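Spermidine synthase (Corynebacterium glutamicum ATCC 13032, PDB 3GJY) probably transfers an aminopropyl group from decarboxylated S-adenosylmethionine to putrescine, forming the polyamine spermidine. Local coordinates at residues G193-A198 / T247-S252. Numbering follows the deposited sequence. Where two conformers were deposited one is given.
Sequences GGLYVA and TEFFSS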
ATOM      1  N   GLY A 193     -10.902  -0.344 -15.153  1.00 13.96           N
ATOM      2  CA  GLY A 193      -9.485  -0.342 -15.461  1.00 13.93           C
ATOM      3  C   GLY A 193      -8.592   0.223 -14.384  1.00 12.88           C
ATOM      4  O   GLY A 193      -7.383   0.286 -14.605  1.00 14.41           O
ATOM      5  N   GLY A 194      -9.150   0.585 -13.213  1.00 13.22           N
ATOM      6  CA  GLY A 194      -8.344   1.202 -12.147  1.00 12.59           C
ATOM      7  C   GLY A 194      -7.364   0.225 -11.520  1.00 11.94           C
ATOM      8  O   GLY A 194      -7.330  -0.948 -11.871  1.00 12.24           O
ATOM      9  N   LEU A 195      -6.579   0.719 -10.570  1.00 10.96           N
ATOM     10  CA  LEU A 195      -5.477  -0.042 -10.002  1.00 10.27           C
ATOM     11  C   LEU A 195      -5.693  -0.381  -8.547  1.00 10.03           C
ATOM     12  O   LEU A 195      -5.989   0.497  -7.754  1.00 11.22           O
ATOM     13  CB  LEU A 195      -4.171   0.730 -10.161  1.00 11.37           C
ATOM     14  CG  LEU A 195      -2.903   0.160  -9.522  1.00 11.63           C
ATOM     15  CD1 LEU A 195      -2.528  -1.108 -10.270  1.00 13.10           C
ATOM     16  CD2 LEU A 195      -1.758   1.216  -9.613  1.00 14.65           C
ATOM     17  N   TYR A 196      -5.483  -1.653  -8.207  1.00 10.82           N
ATOM     18  CA  TYR A 196      -5.330  -2.108  -6.832  1.00 10.68           C
ATOM     19  C   TYR A 196      -3.851  -2.434  -6.587  1.00 11.28           C
ATOM     20  O   TYR A 196      -3.247  -3.192  -7.339  1.00 12.51           O
ATOM     21  CB  TYR A 196      -6.233  -3.345  -6.597  1.00 11.02           C
ATOM     22  CG  TYR A 196      -5.991  -4.020  -5.263  1.00 10.91           C
ATOM     23  CD1 TYR A 196      -6.750  -3.691  -4.140  1.00 11.34           C
ATOM     24  CD2 TYR A 196      -4.991  -4.976  -5.135  1.00 12.27           C
ATOM     25  CE1 TYR A 196      -6.538  -4.311  -2.923  1.00 11.17           C
ATOM     26  CE2 TYR A 196      -4.749  -5.614  -3.907  1.00 12.48           C
ATOM     27  CZ  TYR A 196      -5.543  -5.270  -2.793  1.00 10.97           C
ATOM     28  OH  TYR A 196      -5.345  -5.858  -1.569  1.00 12.09           O
ATOM     29  N   VAL A 197      -3.301  -1.908  -5.497  1.00 11.43           N
ATOM     30  CA  VAL A 197      -1.886  -2.125  -5.116  0.50 12.27           C
ATOM     31  C   VAL A 197      -1.855  -2.464  -3.636  1.00 12.63           C
ATOM     32  O   VAL A 197      -2.424  -1.709  -2.841  1.00 13.86           O
ATOM     33  CB  VAL A 197      -1.034  -0.832  -5.242  0.50 12.73           C
ATOM     34  CG1 VAL A 197       0.402  -1.083  -4.782  0.50 13.81           C
ATOM     35  CG2 VAL A 197      -1.055  -0.290  -6.635  0.50 12.92           C
ATOM     36  N   ALA A 198      -1.174  -3.530  -3.254  1.00 11.34           N
ATOM     37  CA  ALA A 198      -1.078  -3.904  -1.849  1.00 11.55           C
ATOM     38  C   ALA A 198       0.337  -4.178  -1.407  1.00 11.95           C
ATOM     39  O   ALA A 198       1.106  -4.863  -2.093  1.00 12.72           O
ATOM     40  CB  ALA A 198      -1.955  -5.143  -1.538  1.00 13.86           C
ATOM     41  N   THR A 247      -6.771  -3.430 -16.520  1.00 13.79           N
ATOM     42  CA  THR A 247      -5.819  -2.910 -17.506  1.00 13.62           C
ATOM     43  C   THR A 247      -4.562  -3.793 -17.497  1.00 13.88           C
ATOM     44  O   THR A 247      -4.070  -4.159 -16.428  1.00 14.07           O
ATOM     45  CB  THR A 247      -5.440  -1.450 -17.148  1.00 13.93           C
ATOM     46  OG1 THR A 247      -6.620  -0.651 -17.097  1.00 16.60           O
ATOM     47  CG2 THR A 247      -4.442  -0.825 -18.159  1.00 14.28           C
ATOM     48  N   GLU A 248      -4.072  -4.172 -18.691  1.00 15.25           N
ATOM     49  CA  GLU A 248      -2.825  -4.925 -18.785  1.00 15.95           C
ATOM     50  C   GLU A 248      -1.647  -4.213 -18.132  1.00 15.81           C
ATOM     51  O   GLU A 248      -1.508  -3.009 -18.268  1.00 16.67           O
ATOM     52  CB  GLU A 248      -2.474  -5.183 -20.262  1.00 17.24           C
ATOM     53  CG  GLU A 248      -3.445  -6.076 -20.951  1.00 23.86           C
ATOM     54  CD  GLU A 248      -3.007  -6.423 -22.338  1.00 30.77           C
ATOM     55  OE1 GLU A 248      -1.993  -7.140 -22.477  1.00 35.25           O
ATOM     56  OE2 GLU A 248      -3.691  -5.983 -23.278  1.00 35.95           O
ATOM     57  N   PHE A 249      -0.832  -4.970 -17.405  1.00 15.68           N
ATOM     58  CA  PHE A 249       0.426  -4.477 -16.875  1.00 14.58           C
ATOM     59  C   PHE A 249       1.516  -4.610 -17.921  1.00 16.02           C
ATOM     60  O   PHE A 249       1.418  -5.423 -18.865  1.00 16.36           O
ATOM     61  CB  PHE A 249       0.785  -5.246 -15.601  1.00 14.39           C
ATOM     62  CG  PHE A 249      -0.112  -4.897 -14.430  1.00 14.85           C
ATOM     63  CD1 PHE A 249      -0.014  -3.640 -13.808  1.00 15.07           C
ATOM     64  CD2 PHE A 249      -1.105  -5.754 -14.032  1.00 16.13           C
ATOM     65  CE1 PHE A 249      -0.858  -3.298 -12.754  1.00 14.77           C
ATOM     66  CE2 PHE A 249      -1.940  -5.419 -12.964  1.00 14.00           C
ATOM     67  CZ  PHE A 249      -1.830  -4.180 -12.353  1.00 12.86           C
ATOM     68  N   PHE A 250       2.567  -3.828 -17.750  1.00 16.23           N
ATOM     69  CA  PHE A 250       3.684  -3.837 -18.700  1.00 18.21           C
ATOM     70  C   PHE A 250       4.341  -5.228 -18.728  1.00 18.23           C
ATOM     71  O   PHE A 250       4.391  -5.956 -17.721  1.00 17.44           O
ATOM     72  CB  PHE A 250       4.661  -2.697 -18.358  1.00 19.70           C
ATOM     73  CG  PHE A 250       4.026  -1.325 -18.461  1.00 25.37           C
ATOM     74  CD1 PHE A 250       3.608  -0.828 -19.694  1.00 28.81           C
ATOM     75  CD2 PHE A 250       3.827  -0.552 -17.331  1.00 30.93           C
ATOM     76  CE1 PHE A 250       3.013   0.440 -19.797  1.00 31.78           C
ATOM     77  CE2 PHE A 250       3.232   0.718 -17.423  1.00 32.30           C
ATOM     78  CZ  PHE A 250       2.841   1.205 -18.658  1.00 32.61           C
ATOM     79  N   SER A 251       4.802  -5.627 -19.903  1.00 20.24           N
ATOM     80  CA  SER A 251       5.532  -6.872 -20.022  1.00 22.29           C
ATOM     81  C   SER A 251       6.972  -6.645 -19.647  1.00 22.83           C
ATOM     82  O   SER A 251       7.471  -5.528 -19.772  1.00 22.23           O
ATOM     83  CB  SER A 251       5.482  -7.370 -21.456  1.00 23.74           C
ATOM     84  OG  SER A 251       4.208  -7.906 -21.749  1.00 28.80           O
ATOM     85  N   SER A 252       7.626  -7.712 -19.207  1.00 24.66           N
ATOM     86  CA  SER A 252       9.016  -7.659 -18.837  1.00 27.90           C
ATOM     87  C   SER A 252       9.913  -7.149 -19.954  1.00 29.64           C
ATOM     88  O   SER A 252      10.913  -6.495 -19.682  1.00 30.54           O
ATOM     89  CB  SER A 252       9.482  -9.014 -18.305  1.00 27.94           C
ATOM     90  OG  SER A 252       9.238  -9.022 -16.905  1.00 31.92           O
TER
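Gly-193 and Leu-195 meet Thr-247 and Phe-249 where two parts of a Rossmann-like, AdoMet methyltransferase-type domain come together: the start of strand 194-202, in the mixed sheet, and the loop that leaves the neighbouring antiparallel strand 238-245 on its way to helix 255-264. The contact is small, about 150 Å² in all, and falls into one polar and one apolar touch.

The polar touch is a hydrogen bond from the side chain of Thr-247, OG1 donating to O of Gly-193 at 2.8 Å. The hydroxyl lies in the carbonyl plane, on a lone pair, with a C=O···OG1 angle of 115°. OG1 stands beside the threonine's own backbone N (chi1 -58°), which directs it to the corner where the chain turns into the strand. Gly-193 takes that corner with a positive phi, and its CA also lies close, 3.3 Å from OG1 of Thr-247. Ser-245 ties the same junction from the adjacent strand, its OG hydrogen-bonded to both Gly-194 O and Thr-247 N.

In the apolar touch, the side chains of Leu-195 and Phe-249 cross at about a right angle. Phe-81 of helix 69-85 packs on Leu-195 as well as on Thr-247, whereas Phe-249 also rests on His-222 and Ala-224 of strand 222-227. The leucine extends CG anti to its N (chi1 175°), carrying one methyl to the rim of the phenyl ring rather than over a face: CD1 of Leu-195 lies near the ring plane, 3.7 Å from CE1 and 3.8 Å from CZ of Phe-249.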